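Adenosine monophosphate-protein transferase (Pyrococcus horikoshii, PDB 2D16) is of unproven function but probably binds or modifies adenosine or an adenine nucleotide. Local coordinates at residues A[19-24]-A[80-85]; A[34-39]-A[93-98]; A[114-119]-A[132-137]. All coordinates share one frame; numbering follows the deposited sequence.

Contact 1 of 3, residues A[19-24]-A[80-85]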
loop_
_atom_site.group_PDB
_atom_site.type_symbol
_atom_site.label_atom_id
_atom_site.label_comp_id
_atom_site.label_asym_id
_atom_site.label_seq_id
_atom_site.Cartn_x
_atom_site.Cartn_y
_atom_site.Cartn_z
ATOM N N ILE A 19 -41.124 28.151 -8.225
ATOM C CA ILE A 19 -42.559 27.990 -8.427
ATOM C C ILE A 19 -42.751 27.053 -9.613
ATOM O O ILE A 19 -42.095 27.213 -10.639
ATOM C CB ILE A 19 -43.250 29.334 -8.762
ATOM C CG1 ILE A 19 -42.838 30.418 -7.760
ATOM C CG2 ILE A 19 -44.761 29.150 -8.765
ATOM C CD1 ILE A 19 -43.261 30.144 -6.337
ATOM N N GLY A 20 -43.653 26.087 -9.480
ATOM C CA GLY A 20 -43.873 25.158 -10.572
ATOM C C GLY A 20 -45.307 24.693 -10.706
ATOM O O GLY A 20 -46.168 25.043 -9.897
ATOM N N GLN A 21 -45.559 23.909 -11.747
ATOM C CA GLN A 21 -46.887 23.367 -12.012
ATOM C C GLN A 21 -46.751 21.848 -11.988
ATOM O O GLN A 21 -45.919 21.275 -12.704
ATOM C CB GLN A 21 -47.391 23.835 -13.384
ATOM C CG GLN A 21 -48.822 23.379 -13.720
ATOM C CD GLN A 21 -49.902 24.167 -12.980
ATOM O OE1 GLN A 21 -49.719 25.348 -12.674
ATOM N NE2 GLN A 21 -51.018 23.515 -12.675
ATOM N N GLY A 22 -47.559 21.199 -11.152
ATOM C CA GLY A 22 -47.488 19.754 -11.039
ATOM C C GLY A 22 -48.815 19.031 -11.165
ATOM O O GLY A 22 -49.739 19.505 -11.823
ATOM N N ASN A 23 -48.896 17.874 -10.515
ATOM C CA ASN A 23 -50.089 17.040 -10.544
ATOM C C ASN A 23 -50.092 16.115 -9.329
ATOM O O ASN A 23 -49.040 15.850 -8.744
ATOM C CB ASN A 23 -50.089 16.223 -11.845
ATOM C CG ASN A 23 -51.122 15.114 -11.855
ATOM O OD1 ASN A 23 -50.881 14.021 -11.340
ATOM N ND2 ASN A 23 -52.277 15.387 -12.447
ATOM N N PHE A 24 -51.278 15.645 -8.945
ATOM C CA PHE A 24 -51.423 14.719 -7.820
ATOM C C PHE A 24 -50.848 15.314 -6.534
ATOM O O PHE A 24 -50.009 14.707 -5.866
ATOM C CB PHE A 24 -50.717 13.401 -8.180
ATOM C CG PHE A 24 -51.123 12.221 -7.333
ATOM C CD1 PHE A 24 -52.240 12.277 -6.502
ATOM C CD2 PHE A 24 -50.393 11.036 -7.393
ATOM C CE1 PHE A 24 -52.621 11.168 -5.742
ATOM C CE2 PHE A 24 -50.768 9.922 -6.636
ATOM C CZ PHE A 24 -51.885 9.991 -5.810
ATOM N N GLY A 80 -54.691 25.881 -8.851
ATOM C CA GLY A 80 -54.610 24.448 -8.641
ATOM C C GLY A 80 -53.361 23.815 -9.229
ATOM O O GLY A 80 -52.905 24.197 -10.309
ATOM N N HIS A 81 -52.816 22.845 -8.502
ATOM C CA HIS A 81 -51.627 22.060 -8.882
ATOM C C HIS A 81 -50.321 22.888 -8.948
ATOM O O HIS A 81 -49.280 22.420 -9.390
ATOM C CB HIS A 81 -51.900 21.414 -10.240
ATOM C CG HIS A 81 -52.594 20.091 -10.040
ATOM N ND1 HIS A 81 -53.307 19.470 -11.013
ATOM C CD2 HIS A 81 -52.607 19.285 -8.897
ATOM C CE1 HIS A 81 -53.735 18.315 -10.467
ATOM N NE2 HIS A 81 -53.331 18.178 -9.202
ATOM N N VAL A 82 -50.350 24.133 -8.486
ATOM C CA VAL A 82 -49.138 24.938 -8.456
ATOM C C VAL A 82 -48.405 24.588 -7.164
ATOM O O VAL A 82 -49.035 24.352 -6.130
ATOM C CB VAL A 82 -49.462 26.455 -8.453
ATOM C CG1 VAL A 82 -48.223 27.260 -8.067
ATOM C CG2 VAL A 82 -49.957 26.886 -9.827
ATOM N N PHE A 83 -47.080 24.519 -7.222
ATOM C CA PHE A 83 -46.320 24.236 -6.018
ATOM C C PHE A 83 -45.287 25.328 -5.803
ATOM O O PHE A 83 -44.779 25.927 -6.759
ATOM C CB PHE A 83 -45.672 22.835 -6.066
ATOM C CG PHE A 83 -44.658 22.639 -7.170
ATOM C CD1 PHE A 83 -43.325 23.002 -6.989
ATOM C CD2 PHE A 83 -45.030 22.033 -8.367
ATOM C CE1 PHE A 83 -42.369 22.759 -7.983
ATOM C CE2 PHE A 83 -44.085 21.786 -9.371
ATOM C CZ PHE A 83 -42.750 22.148 -9.178
ATOM N N VAL A 84 -45.017 25.610 -4.533
ATOM C CA VAL A 84 -44.061 26.638 -4.154
ATOM C C VAL A 84 -43.006 26.064 -3.222
ATOM O O VAL A 84 -43.329 25.408 -2.230
ATOM C CB VAL A 84 -44.752 27.813 -3.415
ATOM C CG1 VAL A 84 -43.704 28.832 -2.970
ATOM C CG2 VAL A 84 -45.791 28.468 -4.315
ATOM N N ILE A 85 -41.744 26.323 -3.544
ATOM C CA ILE A 85 -40.637 25.856 -2.727
ATOM C C ILE A 85 -39.815 27.046 -2.252
ATOM O O ILE A 85 -39.494 27.933 -3.036
ATOM C CB ILE A 85 -39.681 24.934 -3.520
ATOM C CG1 ILE A 85 -40.439 23.716 -4.052
ATOM C CG2 ILE A 85 -38.521 24.498 -2.625
ATOM C CD1 ILE A 85 -39.640 22.903 -5.053
#
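Phe83 lays its ring over Gly20, and packing is tight there. CA of Gly20 stands 3.7 Å from the centroid of the Phe83 ring, 19° off the ring normal, a CH-pi contact; glycine suits the place, since a CB there would run into the ring. The ring gets there because CG of Phe83 sits between the backbone N and the carbonyl carbon (chi1 63°), which folds it back over the neighbouring strand. Were Phe83 cut back to an alanine, Gly20 would probably lose the cover over its CA, and Leu32 of helix 25-39 and Ile99 of helix 92-100 the ring they pack on. Gly20 and Phe83 also form an antiparallel hydrogen-bonded pair, N of Gly20 to O of Phe83 and N of Phe83 to O of Gly20, each 2.9 Å, so strands 16-22 and 82-88 lie next to each other inside a five-stranded antiparallel sheet. On the face opposite the ring, CD1 of Ile19 rests 3.6 Å from CG1 of Val84, branched side chains suiting a buried strand. Towards the looser, partly exposed end, the bent chain of Gln21 sends NE2 to O of Gly80 (3.1 Å), while its OE1 is held by Tyr109. Beyond it the His81 ring receives CA of Asn23 over its centre, 3.7 Å from the centroid, and the chain leaves the strand for helix 25-39.

Contact 2 of 3, residues A[34-39]-A[93-98]; sequences RALLTA and INVLNT
Ala39 sets its methyl against Val95 and Thr98 where helix 25-39 and helix 92-100 meet, two helices laid on one face of the five-stranded antiparallel sheet; the short segments meet at 138° with their axes 9.2 Å apart. Small residues suit this approach. CB of Ala39 touches CG1 of Val95 at 3.7 Å and also lies near the carbonyl O of Asn94, and CB of Ala35 meets the methyl CG2 of Thr98 at 3.8 Å. That methyl is turned to the first helix because a chi1 of -68° places OG1 of Thr98 anti to the carbonyl carbon and leaves CG2 anti to the backbone N; it also nears O of Ala35. Leu36 adds its CD2 obliquely against CB of Val95, as a longer chain can from the flank of its helix. Behind this shell, Leu36 packs on Phe45 and Ile85, and Val95 on Met87, which seats both helices on the strands beneath; Val95 also meets Ile43 in the loop before strand 44-51. Asn94 looks outward instead: its ND2 is hydrogen-bonded to O of Thr38 of the second subunit, so the contact borders the subunit interface. The polar side is joined by one water. It donates to OG1 of Thr38 at 2.8 Å and stands 2.7 Å from OG1 of Thr98. The Thr38 hydroxyl in turn donates a hydrogen bond to O of Ala35, 2.7 Å from OG1, in the carbonyl plane and on a lone pair.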
loop_
_atom_site.group_PDB
_atom_site.type_symbol
_atom_site.label_atom_id
_atom_site.label_comp_id
_atom_site.label_asym_id
_atom_site.label_seq_id
_atom_site.Cartn_x
_atom_site.Cartn_y
_atom_site.Cartn_z
ATOM N N ARG A 34 -39.247 14.738 -0.434
ATOM C CA ARG A 34 -38.263 13.686 -0.221
ATOM C C ARG A 34 -37.171 13.781 -1.284
ATOM O O ARG A 34 -35.987 13.609 -0.989
ATOM C CB ARG A 34 -38.928 12.303 -0.264
ATOM C CG ARG A 34 -39.765 11.970 0.975
ATOM C CD ARG A 34 -40.156 10.490 1.006
ATOM N NE ARG A 34 -41.149 10.141 -0.008
ATOM C CZ ARG A 34 -42.465 10.244 0.162
ATOM N NH1 ARG A 34 -42.956 10.686 1.315
ATOM N NH2 ARG A 34 -43.294 9.909 -0.822
ATOM N N ALA A 35 -37.571 14.072 -2.519
ATOM C CA ALA A 35 -36.611 14.196 -3.610
ATOM C C ALA A 35 -35.637 15.348 -3.360
ATOM O O ALA A 35 -34.438 15.217 -3.608
ATOM C CB ALA A 35 -37.347 14.402 -4.929
ATOM N N LEU A 36 -36.145 16.472 -2.867
ATOM C CA LEU A 36 -35.289 17.627 -2.591
ATOM C C LEU A 36 -34.201 17.296 -1.571
ATOM O O LEU A 36 -33.079 17.805 -1.657
ATOM C CB LEU A 36 -36.124 18.813 -2.093
ATOM C CG LEU A 36 -36.933 19.546 -3.170
ATOM C CD1 LEU A 36 -37.890 20.540 -2.532
ATOM C CD2 LEU A 36 -35.971 20.252 -4.123
ATOM N N LEU A 37 -34.526 16.444 -0.604
ATOM C CA LEU A 37 -33.543 16.053 0.402
ATOM C C LEU A 37 -32.339 15.334 -0.214
ATOM O O LEU A 37 -31.245 15.361 0.346
ATOM C CB LEU A 37 -34.195 15.153 1.455
ATOM C CG LEU A 37 -35.191 15.867 2.369
ATOM C CD1 LEU A 37 -36.016 14.850 3.149
ATOM C CD2 LEU A 37 -34.427 16.795 3.306
ATOM N N THR A 38 -32.532 14.705 -1.375
ATOM C CA THR A 38 -31.439 13.988 -2.027
ATOM C C THR A 38 -30.545 14.882 -2.889
ATOM O O THR A 38 -29.459 14.466 -3.296
ATOM C CB THR A 38 -31.962 12.850 -2.943
ATOM O OG1 THR A 38 -32.517 13.414 -4.140
ATOM C CG2 THR A 38 -33.029 12.032 -2.228
ATOM N N ALA A 39 -30.993 16.104 -3.155
ATOM C CA ALA A 39 -30.233 17.022 -4.005
ATOM C C ALA A 39 -28.985 17.621 -3.362
ATOM O O ALA A 39 -27.919 17.635 -3.975
ATOM C CB ALA A 39 -31.143 18.133 -4.507
ATOM N N ILE A 93 -29.471 25.891 -9.026
ATOM C CA ILE A 93 -28.634 25.091 -9.909
ATOM C C ILE A 93 -28.343 23.696 -9.344
ATOM O O ILE A 93 -28.007 22.780 -10.088
ATOM C CB ILE A 93 -27.298 25.822 -10.238
ATOM C CG1 ILE A 93 -26.642 25.166 -11.458
ATOM C CG2 ILE A 93 -26.367 25.791 -9.032
ATOM C CD1 ILE A 93 -25.440 25.922 -12.003
ATOM N N ASN A 94 -28.498 23.531 -8.029
ATOM C CA ASN A 94 -28.258 22.239 -7.394
ATOM C C ASN A 94 -29.527 21.390 -7.332
ATOM O O ASN A 94 -29.446 20.183 -7.100
ATOM C CB ASN A 94 -27.769 22.407 -5.945
ATOM C CG ASN A 94 -26.596 23.359 -5.811
ATOM O OD1 ASN A 94 -26.611 24.292 -5.002
ATOM N ND2 ASN A 94 -25.572 23.139 -6.628
ATOM N N VAL A 95 -30.689 22.007 -7.534
ATOM C CA VAL A 95 -31.949 21.266 -7.407
ATOM C C VAL A 95 -32.948 21.263 -8.561
ATOM O O VAL A 95 -33.888 20.468 -8.551
ATOM C CB VAL A 95 -32.734 21.738 -6.159
ATOM C CG1 VAL A 95 -31.811 21.781 -4.941
ATOM C CG2 VAL A 95 -33.353 23.096 -6.414
ATOM N N LEU A 96 -32.778 22.143 -9.540
ATOM C CA LEU A 96 -33.738 22.191 -10.638
ATOM C C LEU A 96 -33.918 20.879 -11.389
ATOM O O LEU A 96 -35.047 20.498 -11.702
ATOM C CB LEU A 96 -33.379 23.314 -11.614
ATOM C CG LEU A 96 -33.682 24.722 -11.089
ATOM C CD1 LEU A 96 -33.054 25.750 -12.015
ATOM C CD2 LEU A 96 -35.187 24.942 -10.993
ATOM N N ASN A 97 -32.824 20.178 -11.675
ATOM C CA ASN A 97 -32.943 18.910 -12.387
ATOM C C ASN A 97 -33.706 17.877 -11.557
ATOM O O ASN A 97 -34.447 17.063 -12.105
ATOM C CB ASN A 97 -31.559 18.392 -12.791
ATOM C CG ASN A 97 -31.012 19.117 -14.011
ATOM O OD1 ASN A 97 -31.664 20.014 -14.552
ATOM N ND2 ASN A 97 -29.819 18.733 -14.451
ATOM N N THR A 98 -33.542 17.911 -10.238
ATOM C CA THR A 98 -34.262 16.976 -9.375
ATOM C C THR A 98 -35.769 17.228 -9.496
ATOM O O THR A 98 -36.573 16.290 -9.529
ATOM C CB THR A 98 -33.827 17.140 -7.898
ATOM O OG1 THR A 98 -32.469 16.704 -7.756
ATOM C CG2 THR A 98 -34.719 16.316 -6.968
HETATM O O HOH W 1 -31.884 14.300 -6.672
#

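Contact 3 of 3, residues A[114-119]-A[132-137]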
loop_
_atom_site.group_PDB
_atom_site.type_symbol
_atom_site.label_atom_id
_atom_site.label_comp_id
_atom_site.label_asym_id
_atom_site.label_seq_id
_atom_site.Cartn_x
_atom_site.Cartn_y
_atom_site.Cartn_z
ATOM N N ASN A 114 -34.023 36.740 -6.250
ATOM C CA ASN A 114 -34.334 38.147 -6.536
ATOM C C ASN A 114 -35.724 38.475 -6.000
ATOM O O ASN A 114 -36.463 37.587 -5.571
ATOM C CB ASN A 114 -34.414 38.424 -8.048
ATOM C CG ASN A 114 -33.118 38.187 -8.779
ATOM O OD1 ASN A 114 -32.051 38.604 -8.340
ATOM N ND2 ASN A 114 -33.213 37.536 -9.936
ATOM N N PRO A 115 -36.084 39.770 -5.989
ATOM C CA PRO A 115 -37.425 40.130 -5.518
ATOM C C PRO A 115 -38.245 39.390 -6.581
ATOM O O PRO A 115 -37.938 39.485 -7.772
ATOM C CB PRO A 115 -37.446 41.641 -5.693
ATOM C CG PRO A 115 -36.014 42.013 -5.392
ATOM C CD PRO A 115 -35.244 40.969 -6.166
ATOM N N PHE A 116 -39.269 38.657 -6.164
ATOM C CA PHE A 116 -40.018 37.813 -7.094
ATOM C C PHE A 116 -41.527 38.020 -7.054
ATOM O O PHE A 116 -42.103 38.186 -5.979
ATOM C CB PHE A 116 -39.692 36.359 -6.730
ATOM C CG PHE A 116 -39.849 35.373 -7.854
ATOM C CD1 PHE A 116 -38.763 35.049 -8.662
ATOM C CD2 PHE A 116 -41.055 34.715 -8.057
ATOM C CE1 PHE A 116 -38.873 34.077 -9.656
ATOM C CE2 PHE A 116 -41.181 33.738 -9.051
ATOM C CZ PHE A 116 -40.086 33.419 -9.849
ATOM N N GLN A 117 -42.165 37.997 -8.225
ATOM C CA GLN A 117 -43.616 38.152 -8.304
ATOM C C GLN A 117 -44.230 37.065 -9.175
ATOM O O GLN A 117 -43.609 36.586 -10.122
ATOM C CB GLN A 117 -44.007 39.500 -8.912
ATOM C CG GLN A 117 -43.473 40.719 -8.200
ATOM C CD GLN A 117 -43.924 41.997 -8.880
ATOM O OE1 GLN A 117 -43.908 42.091 -10.108
ATOM N NE2 GLN A 117 -44.324 42.988 -8.087
ATOM N N VAL A 118 -45.456 36.682 -8.844
ATOM C CA VAL A 118 -46.183 35.685 -9.619
ATOM C C VAL A 118 -47.410 36.405 -10.170
ATOM O O VAL A 118 -48.188 36.993 -9.411
ATOM C CB VAL A 118 -46.623 34.473 -8.732
ATOM C CG1 VAL A 118 -47.488 33.501 -9.552
ATOM C CG2 VAL A 118 -45.387 33.741 -8.205
ATOM N N ILE A 119 -47.572 36.394 -11.490
ATOM C CA ILE A 119 -48.718 37.046 -12.104
ATOM C C ILE A 119 -49.806 35.993 -12.255
ATOM O O ILE A 119 -49.603 34.961 -12.896
ATOM C CB ILE A 119 -48.364 37.637 -13.482
ATOM C CG1 ILE A 119 -47.181 38.602 -13.337
ATOM C CG2 ILE A 119 -49.575 38.369 -14.057
ATOM C CD1 ILE A 119 -46.771 39.282 -14.631
ATOM N N VAL A 132 -44.041 34.976 -14.326
ATOM C CA VAL A 132 -43.323 35.373 -13.129
ATOM C C VAL A 132 -42.372 36.516 -13.434
ATOM O O VAL A 132 -41.758 36.558 -14.499
ATOM C CB VAL A 132 -42.516 34.196 -12.528
ATOM C CG1 VAL A 132 -43.469 33.088 -12.085
ATOM C CG2 VAL A 132 -41.506 33.663 -13.545
ATOM N N VAL A 133 -42.286 37.471 -12.515
ATOM C CA VAL A 133 -41.366 38.588 -12.685
ATOM C C VAL A 133 -40.193 38.227 -11.793
ATOM O O VAL A 133 -40.286 38.293 -10.568
ATOM C CB VAL A 133 -41.972 39.933 -12.216
ATOM C CG1 VAL A 133 -40.938 41.048 -12.384
ATOM C CG2 VAL A 133 -43.220 40.257 -13.026
ATOM N N ASP A 134 -39.095 37.815 -12.413
ATOM C CA ASP A 134 -37.912 37.416 -11.666
ATOM C C ASP A 134 -36.944 38.590 -11.570
ATOM O O ASP A 134 -36.040 38.731 -12.394
ATOM C CB ASP A 134 -37.239 36.228 -12.361
ATOM C CG ASP A 134 -36.224 35.532 -11.478
ATOM O OD1 ASP A 134 -35.669 36.193 -10.571
ATOM O OD2 ASP A 134 -35.972 34.325 -11.699
ATOM N N GLY A 135 -37.148 39.431 -10.557
ATOM C CA GLY A 135 -36.298 40.594 -10.363
ATOM C C GLY A 135 -36.580 41.703 -11.362
ATOM O O GLY A 135 -37.515 41.610 -12.162
ATOM N N LYS A 136 -35.781 42.764 -11.316
ATOM C CA LYS A 136 -35.960 43.874 -12.243
ATOM C C LYS A 136 -35.550 43.447 -13.649
ATOM O O LYS A 136 -34.836 42.460 -13.825
ATOM C CB LYS A 136 -35.135 45.086 -11.800
ATOM C CG LYS A 136 -35.590 45.679 -10.474
ATOM C CD LYS A 136 -34.982 47.057 -10.234
ATOM C CE LYS A 136 -35.524 47.675 -8.952
ATOM N NZ LYS A 136 -35.073 49.085 -8.763
ATOM N N ALA A 137 -36.009 44.193 -14.649
ATOM C CA ALA A 137 -35.704 43.881 -16.039
ATOM C C ALA A 137 -34.368 44.461 -16.483
ATOM O O ALA A 137 -33.940 45.509 -15.991
ATOM C CB ALA A 137 -36.818 44.406 -16.942
#
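Gln117 and Val133 form an antiparallel hydrogen-bonded pair, N of Gln117 to O of Val133 at 3.0 Å, as the segments 116-119 and 132-134 run at 165° to each other. Phe116 and Val118 share one face with Val132 and Asp134, and Gln117 shares the other with Val133. The Phe116 ring reaches obliquely to Val132 and to Asp134: CZ comes to CB of Val132 at 3.7 Å, and CE1 lies 3.5 Å from CG of Asp134, whose carboxylate plane is turned 66° from the ring. The ring swings there because CG is anti to the backbone N (chi1 -155°), and further in it meets Val17 and Ile19 of strand 16-22, so a large apolar residue suits the buried face. The carboxylate holds two partners. ND2 of Asn114 is 2.9 Å from OD1 of Asp134 and reaches it from above the carboxylate plane, while Ser112 also bonds OD1; a short acid between an amide and a hydroxyl ties the end of strand 127-134 to the turn that leads into strand 116-122. On the partly exposed face the extended Gln117 runs alongside Val133, OE1 3.5 Å from CG2, and its NE2 is bound by Asp8. Gly135 takes a positive phi, which favours glycine, and its N makes a weak hydrogen bond to O of Pro115 as the chain leaves the strand. Together these residues form the open end of a beta hairpin, whose first strand is the centre of a three-stranded antiparallel sheet with strand 3-8.

In the fold
From the N terminus the chain passes strand 3-8 and enters strand 16-22, the first half of contact 1. Helix 25-39 follows and supplies the first half of contact 2, so contact 2 opens before contact 1 has closed at strand 82-88. Helix 92-100 then completes contact 2: the two cross along the chain, and they touch through Ile85 and Leu36, binding helices to the five-stranded sheet. Contact 3 comes after both and closes only the short hairpin loop between its strands. Ile19 packs on Phe116 and Val118, joining the three-stranded sheet of contact 3 to the five-stranded sheet of contact 1, whereas contacts 2 and 3 lie on opposite sides of the chain's centre.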